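Local coordinates for protein glycosyltransferase (PDB 3WAD) that is a glycosyltransferase of the two-domain GT-B fold, belonging to the erythromycin biosynthesis protein CIII-like family, at residues S313-V318 with R378-P383; A274-D279 with R371-L376. One frame throughout, in Å; residues are numbered along the deposited sequence.

Contact 1: S313-V318 with R378-P383; sequences SCAAIV and RLIAEP
I380 and A315 meet methyl to methyl, and the isoleucine shows how a helix residue set partly aside from its target can still reach it with the last carbon of its chain. Its CB is still outside contact distance of segment 313-318. There the chain divides, CG1 leaving with chi1 at -91° and serving as a spacer, still beyond contact. The second torsion, 22°, then folds CD1 back almost over CA, an eclipsed shape that is probably somewhat strained. It delivers CD1 to the alanines, where it lies 3.7 Å from A315 CB and 4.0 Å from A316 CB, touching two successive residues, A315 at the corner of the chain and A316 just after it. One residue earlier on the helix, L379 sends its CB toward the strand segment and brings CD1 to 4.2 Å from A316 CB, so that this one small methyl has a leucine and an isoleucine carbon against it. No hydrogen bond crosses between the segments, and the attraction is purely apolar.

Polar chemistry appears on the exposed side of the same helix end. R378 holds E382 side-on, NE to OE1 and NH2 to OE2, each pair 2.7 Å apart, with both oxygens close to the guanidinium plane. The chain leaves helical geometry at E382, whose N still bonds to R378 O.

The strand 314-319 runs between 247-251 and 336-338 in a parallel sheet. Helix 369-381 packs on one face of it, I380 also touching V248 and L379 touching L337 of strand 336-338 and, beside the sheet, F385 of helix 384-397. I317, whose CB points away from segment 378-383, touches T325 and A329 of helix 323-332: the helix-sheet-helix layering of a Rossmann-like GT-B domain.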
ATOM      1  N   SER B 313      -7.008   8.998  20.993  1.00 38.23           N
ATOM      2  CA  SER B 313      -7.036   9.879  22.128  1.00 38.53           C
ATOM      3  C   SER B 313      -8.297  10.780  22.207  1.00 37.40           C
ATOM      4  O   SER B 313      -8.304  11.704  22.991  1.00 37.49           O
ATOM      5  CB  SER B 313      -5.765  10.744  22.111  1.00 39.22           C
ATOM      6  OG  SER B 313      -5.775  11.667  21.033  1.00 39.49           O
ATOM      7  N   CYS B 314      -9.355  10.528  21.425  1.00 36.02           N
ATOM      8  CA  CYS B 314     -10.483  11.510  21.372  1.00 35.58           C
ATOM      9  C   CYS B 314     -11.683  10.997  22.100  1.00 34.15           C
ATOM     10  O   CYS B 314     -12.013   9.851  21.927  1.00 34.19           O
ATOM     11  CB  CYS B 314     -10.951  11.813  19.947  1.00 33.27           C
ATOM     12  SG  CYS B 314      -9.799  12.853  19.110  1.00 38.08           S
ATOM     13  N   ALA B 315     -12.373  11.855  22.840  1.00 32.78           N
ATOM     14  CA  ALA B 315     -13.647  11.450  23.469  1.00 31.21           C
ATOM     15  C   ALA B 315     -14.806  11.592  22.481  1.00 29.97           C
ATOM     16  O   ALA B 315     -15.873  11.047  22.714  1.00 29.01           O
ATOM     17  CB  ALA B 315     -13.942  12.294  24.778  1.00 30.52           C
ATOM     18  N   ALA B 316     -14.633  12.350  21.396  1.00 29.84           N
ATOM     19  CA  ALA B 316     -15.752  12.518  20.455  1.00 28.58           C
ATOM     20  C   ALA B 316     -15.265  12.965  19.093  1.00 28.52           C
ATOM     21  O   ALA B 316     -14.190  13.564  18.989  1.00 29.73           O
ATOM     22  CB  ALA B 316     -16.788  13.495  21.022  1.00 28.06           C
ATOM     23  N   ILE B 317     -16.044  12.694  18.054  1.00 26.67           N
ATOM     24  CA  ILE B 317     -15.753  13.308  16.753  1.00 25.79           C
ATOM     25  C   ILE B 317     -17.063  13.845  16.234  1.00 24.71           C
ATOM     26  O   ILE B 317     -18.095  13.181  16.289  1.00 25.07           O
ATOM     27  CB  ILE B 317     -15.143  12.280  15.722  1.00 24.51           C
ATOM     28  CG1 ILE B 317     -14.840  12.960  14.365  1.00 27.19           C
ATOM     29  CG2 ILE B 317     -16.031  11.059  15.632  1.00 23.34           C
ATOM     30  CD1 ILE B 317     -13.780  12.221  13.558  1.00 30.11           C
ATOM     31  N   VAL B 318     -16.989  15.048  15.713  1.00 24.92           N
ATOM     32  CA  VAL B 318     -18.139  15.777  15.154  1.00 23.44           C
ATOM     33  C   VAL B 318     -17.918  15.807  13.683  1.00 22.54           C
ATOM     34  O   VAL B 318     -16.897  16.376  13.253  1.00 21.77           O
ATOM     35  CB  VAL B 318     -18.138  17.266  15.698  1.00 22.45           C
ATOM     36  CG1 VAL B 318     -19.369  18.028  15.226  1.00 20.44           C
ATOM     37  CG2 VAL B 318     -18.085  17.265  17.227  1.00 22.49           C
ATOM     38  N   ARG B 378     -22.760  16.483  26.197  1.00 33.69           N
ATOM     39  CA  ARG B 378     -23.274  15.164  26.608  1.00 35.32           C
ATOM     40  C   ARG B 378     -22.383  13.976  26.269  1.00 36.55           C
ATOM     41  O   ARG B 378     -22.141  13.085  27.103  1.00 37.38           O
ATOM     42  CB  ARG B 378     -24.653  14.926  26.057  1.00 33.86           C
ATOM     43  CG  ARG B 378     -25.669  15.930  26.595  1.00 34.24           C
ATOM     44  CD  ARG B 378     -27.026  15.498  26.199  1.00 36.96           C
ATOM     45  NE  ARG B 378     -27.242  14.125  26.660  1.00 36.14           N
ATOM     46  CZ  ARG B 378     -28.093  13.266  26.115  1.00 36.46           C
ATOM     47  NH1 ARG B 378     -28.816  13.565  25.045  1.00 37.20           N
ATOM     48  NH2 ARG B 378     -28.207  12.079  26.654  1.00 33.55           N
ATOM     49  N   LEU B 379     -21.864  13.976  25.048  1.00 37.79           N
ATOM     50  CA  LEU B 379     -20.927  12.919  24.589  1.00 37.93           C
ATOM     51  C   LEU B 379     -19.714  12.786  25.486  1.00 39.34           C
ATOM     52  O   LEU B 379     -19.281  11.656  25.798  1.00 39.22           O
ATOM     53  CB  LEU B 379     -20.480  13.217  23.165  1.00 37.96           C
ATOM     54  CG  LEU B 379     -21.570  13.134  22.103  1.00 34.91           C
ATOM     55  CD1 LEU B 379     -20.924  13.212  20.736  1.00 36.36           C
ATOM     56  CD2 LEU B 379     -22.326  11.845  22.283  1.00 32.50           C
ATOM     57  N   ILE B 380     -19.207  13.945  25.902  1.00 39.95           N
ATOM     58  CA  ILE B 380     -18.090  14.123  26.834  1.00 42.40           C
ATOM     59  C   ILE B 380     -18.495  13.646  28.238  1.00 43.13           C
ATOM     60  O   ILE B 380     -17.704  12.965  28.911  1.00 43.97           O
ATOM     61  CB  ILE B 380     -17.616  15.659  26.894  1.00 42.12           C
ATOM     62  CG1 ILE B 380     -16.520  15.998  25.898  1.00 44.39           C
ATOM     63  CG2 ILE B 380     -16.963  15.998  28.207  1.00 45.09           C
ATOM     64  CD1 ILE B 380     -16.435  15.054  24.733  1.00 47.25           C
ATOM     65  N   ALA B 381     -19.723  13.973  28.667  1.00 43.13           N
ATOM     66  CA  ALA B 381     -20.127  13.811  30.091  1.00 42.65           C
ATOM     67  C   ALA B 381     -20.783  12.481  30.415  1.00 42.94           C
ATOM     68  O   ALA B 381     -20.525  11.915  31.466  1.00 43.20           O
ATOM     69  CB  ALA B 381     -21.039  14.938  30.537  1.00 41.76           C
ATOM     70  N   GLU B 382     -21.653  11.991  29.547  1.00 43.03           N
ATOM     71  CA  GLU B 382     -22.365  10.769  29.883  1.00 42.47           C
ATOM     72  C   GLU B 382     -21.715   9.532  29.289  1.00 42.98           C
ATOM     73  O   GLU B 382     -21.753   9.345  28.081  1.00 41.80           O
ATOM     74  CB  GLU B 382     -23.774  10.867  29.371  1.00 43.16           C
ATOM     75  CG  GLU B 382     -24.511  12.038  29.957  1.00 41.18           C
ATOM     76  CD  GLU B 382     -25.690  12.398  29.127  1.00 40.77           C
ATOM     77  OE1 GLU B 382     -25.946  13.588  28.981  1.00 43.50           O
ATOM     78  OE2 GLU B 382     -26.349  11.503  28.568  1.00 43.31           O
ATOM     79  N   PRO B 383     -21.167   8.655  30.151  1.00 42.11           N
ATOM     80  CA  PRO B 383     -20.375   7.526  29.652  1.00 41.17           C
ATOM     81  C   PRO B 383     -21.185   6.451  28.939  1.00 39.78           C
ATOM     82  O   PRO B 383     -20.608   5.506  28.468  1.00 40.00           O
ATOM     83  CB  PRO B 383     -19.689   6.961  30.918  1.00 41.57           C
ATOM     84  CG  PRO B 383     -20.448   7.553  32.111  1.00 42.53           C
ATOM     85  CD  PRO B 383     -21.367   8.647  31.616  1.00 42.27           C
TER

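Contact 2: A274-D279 with R371-L376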
ATOM      1  N   ALA B 274     -16.374  24.978  20.883  1.00 37.95           N
ATOM      2  CA  ALA B 274     -15.202  24.911  21.771  1.00 37.70           C
ATOM      3  C   ALA B 274     -15.500  25.054  23.288  1.00 38.16           C
ATOM      4  O   ALA B 274     -14.658  24.785  24.134  1.00 36.64           O
ATOM      5  CB  ALA B 274     -14.136  25.932  21.327  1.00 38.06           C
ATOM      6  N   ASP B 275     -16.706  25.472  23.644  1.00 38.89           N
ATOM      7  CA  ASP B 275     -16.984  25.798  25.052  1.00 39.67           C
ATOM      8  C   ASP B 275     -17.334  24.527  25.842  1.00 40.04           C
ATOM      9  O   ASP B 275     -18.450  24.316  26.284  1.00 41.00           O
ATOM     10  CB  ASP B 275     -18.040  26.910  25.103  1.00 38.62           C
ATOM     11  CG  ASP B 275     -18.326  27.408  26.509  1.00 39.79           C
ATOM     12  OD1 ASP B 275     -17.438  27.275  27.402  1.00 37.91           O
ATOM     13  OD2 ASP B 275     -19.489  27.869  26.708  1.00 37.78           O
ATOM     14  N   ILE B 276     -16.344  23.660  25.998  1.00 41.23           N
ATOM     15  CA  ILE B 276     -16.538  22.326  26.511  1.00 41.18           C
ATOM     16  C   ILE B 276     -15.286  21.913  27.266  1.00 42.43           C
ATOM     17  O   ILE B 276     -14.232  22.493  27.118  1.00 43.56           O
ATOM     18  CB  ILE B 276     -16.753  21.311  25.307  1.00 42.28           C
ATOM     19  CG1 ILE B 276     -15.471  21.209  24.445  1.00 40.33           C
ATOM     20  CG2 ILE B 276     -17.971  21.741  24.449  1.00 37.06           C
ATOM     21  CD1 ILE B 276     -15.129  19.829  24.027  1.00 42.24           C
ATOM     22  N   ASP B 277     -15.368  20.887  28.068  1.00 43.97           N
ATOM     23  CA  ASP B 277     -14.200  20.551  28.861  1.00 45.00           C
ATOM     24  C   ASP B 277     -13.257  19.585  28.141  1.00 45.01           C
ATOM     25  O   ASP B 277     -13.152  18.424  28.554  1.00 45.89           O
ATOM     26  CB  ASP B 277     -14.614  20.016  30.238  1.00 45.65           C
ATOM     27  CG  ASP B 277     -13.527  20.232  31.302  1.00 47.27           C
ATOM     28  OD1 ASP B 277     -12.477  20.863  30.984  1.00 49.14           O
ATOM     29  OD2 ASP B 277     -13.728  19.750  32.442  1.00 49.45           O
ATOM     30  N   ALA B 278     -12.571  20.080  27.091  1.00 43.79           N
ATOM     31  CA  ALA B 278     -11.654  19.277  26.242  1.00 43.54           C
ATOM     32  C   ALA B 278     -10.932  20.150  25.226  1.00 42.87           C
ATOM     33  O   ALA B 278     -11.385  21.262  24.960  1.00 43.38           O
ATOM     34  CB  ALA B 278     -12.423  18.164  25.533  1.00 43.37           C
ATOM     35  N   ASP B 279      -9.806  19.677  24.679  1.00 41.50           N
ATOM     36  CA  ASP B 279      -9.143  20.364  23.576  1.00 41.56           C
ATOM     37  C   ASP B 279      -9.751  19.987  22.227  1.00 40.20           C
ATOM     38  O   ASP B 279     -10.048  18.842  21.994  1.00 40.92           O
ATOM     39  CB  ASP B 279      -7.651  20.014  23.520  1.00 42.75           C
ATOM     40  CG  ASP B 279      -6.896  20.503  24.711  1.00 47.02           C
ATOM     41  OD1 ASP B 279      -7.350  21.467  25.390  1.00 46.05           O
ATOM     42  OD2 ASP B 279      -5.836  19.902  24.981  1.00 54.36           O
ATOM     43  N   ARG B 371     -27.060  24.109  20.191  1.00 38.05           N
ATOM     44  CA  ARG B 371     -27.394  22.693  19.981  1.00 38.59           C
ATOM     45  C   ARG B 371     -26.185  21.792  19.795  1.00 36.33           C
ATOM     46  O   ARG B 371     -26.112  20.740  20.457  1.00 38.27           O
ATOM     47  CB  ARG B 371     -28.386  22.497  18.848  1.00 38.93           C
ATOM     48  CG  ARG B 371     -29.724  22.938  19.270  1.00 44.39           C
ATOM     49  CD  ARG B 371     -30.792  22.638  18.235  1.00 53.64           C
ATOM     50  NE  ARG B 371     -31.650  23.818  18.104  1.00 61.81           N
ATOM     51  CZ  ARG B 371     -32.684  23.962  17.264  1.00 64.02           C
ATOM     52  NH1 ARG B 371     -33.048  22.980  16.440  1.00 64.59           N
ATOM     53  NH2 ARG B 371     -33.373  25.114  17.256  1.00 66.83           N
ATOM     54  N   LEU B 372     -25.226  22.187  18.967  1.00 36.39           N
ATOM     55  CA  LEU B 372     -23.972  21.389  18.833  1.00 36.38           C
ATOM     56  C   LEU B 372     -23.202  21.294  20.135  1.00 35.96           C
ATOM     57  O   LEU B 372     -22.795  20.216  20.554  1.00 36.63           O
ATOM     58  CB  LEU B 372     -23.027  21.992  17.822  1.00 36.11           C
ATOM     59  CG  LEU B 372     -23.205  21.792  16.336  1.00 38.17           C
ATOM     60  CD1 LEU B 372     -21.986  22.497  15.614  1.00 36.82           C
ATOM     61  CD2 LEU B 372     -23.369  20.287  15.929  1.00 35.23           C
ATOM     62  N   ARG B 373     -22.993  22.435  20.793  1.00 35.02           N
ATOM     63  CA  ARG B 373     -22.234  22.447  22.018  1.00 34.16           C
ATOM     64  C   ARG B 373     -22.865  21.526  23.065  1.00 33.97           C
ATOM     65  O   ARG B 373     -22.173  20.633  23.702  1.00 33.75           O
ATOM     66  CB  ARG B 373     -22.135  23.896  22.496  1.00 34.36           C
ATOM     67  CG  ARG B 373     -21.427  24.087  23.763  1.00 36.31           C
ATOM     68  CD  ARG B 373     -21.934  25.388  24.430  1.00 40.96           C
ATOM     69  NE  ARG B 373     -23.311  25.271  24.917  1.00 38.77           N
ATOM     70  CZ  ARG B 373     -24.117  26.312  25.166  1.00 40.86           C
ATOM     71  NH1 ARG B 373     -23.698  27.575  24.992  1.00 38.65           N
ATOM     72  NH2 ARG B 373     -25.356  26.079  25.607  1.00 38.12           N
ATOM     73  N   ASP B 374     -24.191  21.667  23.221  1.00 34.33           N
ATOM     74  CA  ASP B 374     -24.909  20.859  24.223  1.00 34.27           C
ATOM     75  C   ASP B 374     -24.768  19.383  23.930  1.00 33.43           C
ATOM     76  O   ASP B 374     -24.492  18.585  24.827  1.00 33.74           O
ATOM     77  CB  ASP B 374     -26.386  21.232  24.299  1.00 33.77           C
ATOM     78  CG  ASP B 374     -26.596  22.594  24.931  1.00 39.08           C
ATOM     79  OD1 ASP B 374     -25.625  23.106  25.539  1.00 36.16           O
ATOM     80  OD2 ASP B 374     -27.723  23.164  24.755  1.00 43.57           O
ATOM     81  N   GLN B 375     -24.948  18.992  22.667  1.00 33.69           N
ATOM     82  CA  GLN B 375     -24.732  17.571  22.291  1.00 31.82           C
ATOM     83  C   GLN B 375     -23.294  17.117  22.602  1.00 31.81           C
ATOM     84  O   GLN B 375     -23.072  16.064  23.217  1.00 31.78           O
ATOM     85  CB  GLN B 375     -25.122  17.396  20.836  1.00 31.35           C
ATOM     86  CG  GLN B 375     -26.618  17.473  20.612  1.00 32.09           C
ATOM     87  CD  GLN B 375     -27.014  17.099  19.166  1.00 36.42           C
ATOM     88  OE1 GLN B 375     -26.320  17.419  18.221  1.00 39.32           O
ATOM     89  NE2 GLN B 375     -28.108  16.429  19.009  1.00 34.83           N
ATOM     90  N   LEU B 376     -22.313  17.926  22.211  1.00 32.41           N
ATOM     91  CA  LEU B 376     -20.919  17.595  22.460  1.00 32.81           C
ATOM     92  C   LEU B 376     -20.623  17.425  23.937  1.00 34.84           C
ATOM     93  O   LEU B 376     -19.897  16.480  24.332  1.00 35.05           O
ATOM     94  CB  LEU B 376     -19.963  18.634  21.847  1.00 33.71           C
ATOM     95  CG  LEU B 376     -18.466  18.232  21.816  1.00 33.17           C
ATOM     96  CD1 LEU B 376     -18.297  16.841  21.230  1.00 32.00           C
ATOM     97  CD2 LEU B 376     -17.618  19.228  21.045  1.00 34.80           C
TER
HETATM   98  O   HOH W   1     -21.179  28.653  24.830  1.00 34.20           O
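I276 and L376 supply the apolar part of the contact, their chains crossing at about a right angle, with I276 CD1 3.9 Å from L376 CD2. The isoleucine places CG1 between its backbone N and carbonyl carbon (chi1 65°), which leaves CG2 to rest against the aliphatic stem of R373, 4.2 Å from its CG. That same CG packs 3.9 Å from the carbonyl oxygen of D275. D275 is the centre of an inverse gamma turn in the loop that follows helix 266-274.

The polar part is mostly indirect. D275 and R373 run side by side, their carboxylate and guanidinium planes 85° apart, and D275 OD2 stays 4.6 Å from R373 NH1, too far and too far out of plane for a salt bridge. One water joins the two, donating a hydrogen bond to D275 OD2 at 2.6 Å and accepting one from R373 NH1 at 2.7 Å. Bent at its third torsion (70°), R373 turns NE and NH2 onto its helix neighbour, and R373 NH2, the nearer of the two, lies 3.0 Å from D374 OD1. D275 OD2 has its own direct salt bridge to R377.

Aspartates and arginines thus form a small charged network at the margin of an apolar core. Its carboxylates probably offset the closeness of R373 to R377. The contact pairs apolar packing of I276 on L376 with a charged, water-bridged margin.

How the contacts relate
Contacts 1 and 2 read one helix twice, their centres about 9 Å apart. Helix 369-381 gives its first half, 371-376, to the loop 274-279, and its last turn to the strand segment 313-318. Along the chain the order is 274-279, 313-318, 371-376, 378-383, so the segments of the two contacts alternate. They also touch directly, since L376 CD1 lies 3.7 Å from A316 CB and 4.0 Å from V318 CG2, which merges the two apolar patches. The helix therefore packs at once on the sheet's strand 314-319 and on the loop leading into strand 279-283, joining parts distant in sequence within the C-terminal half of the GT-B fold.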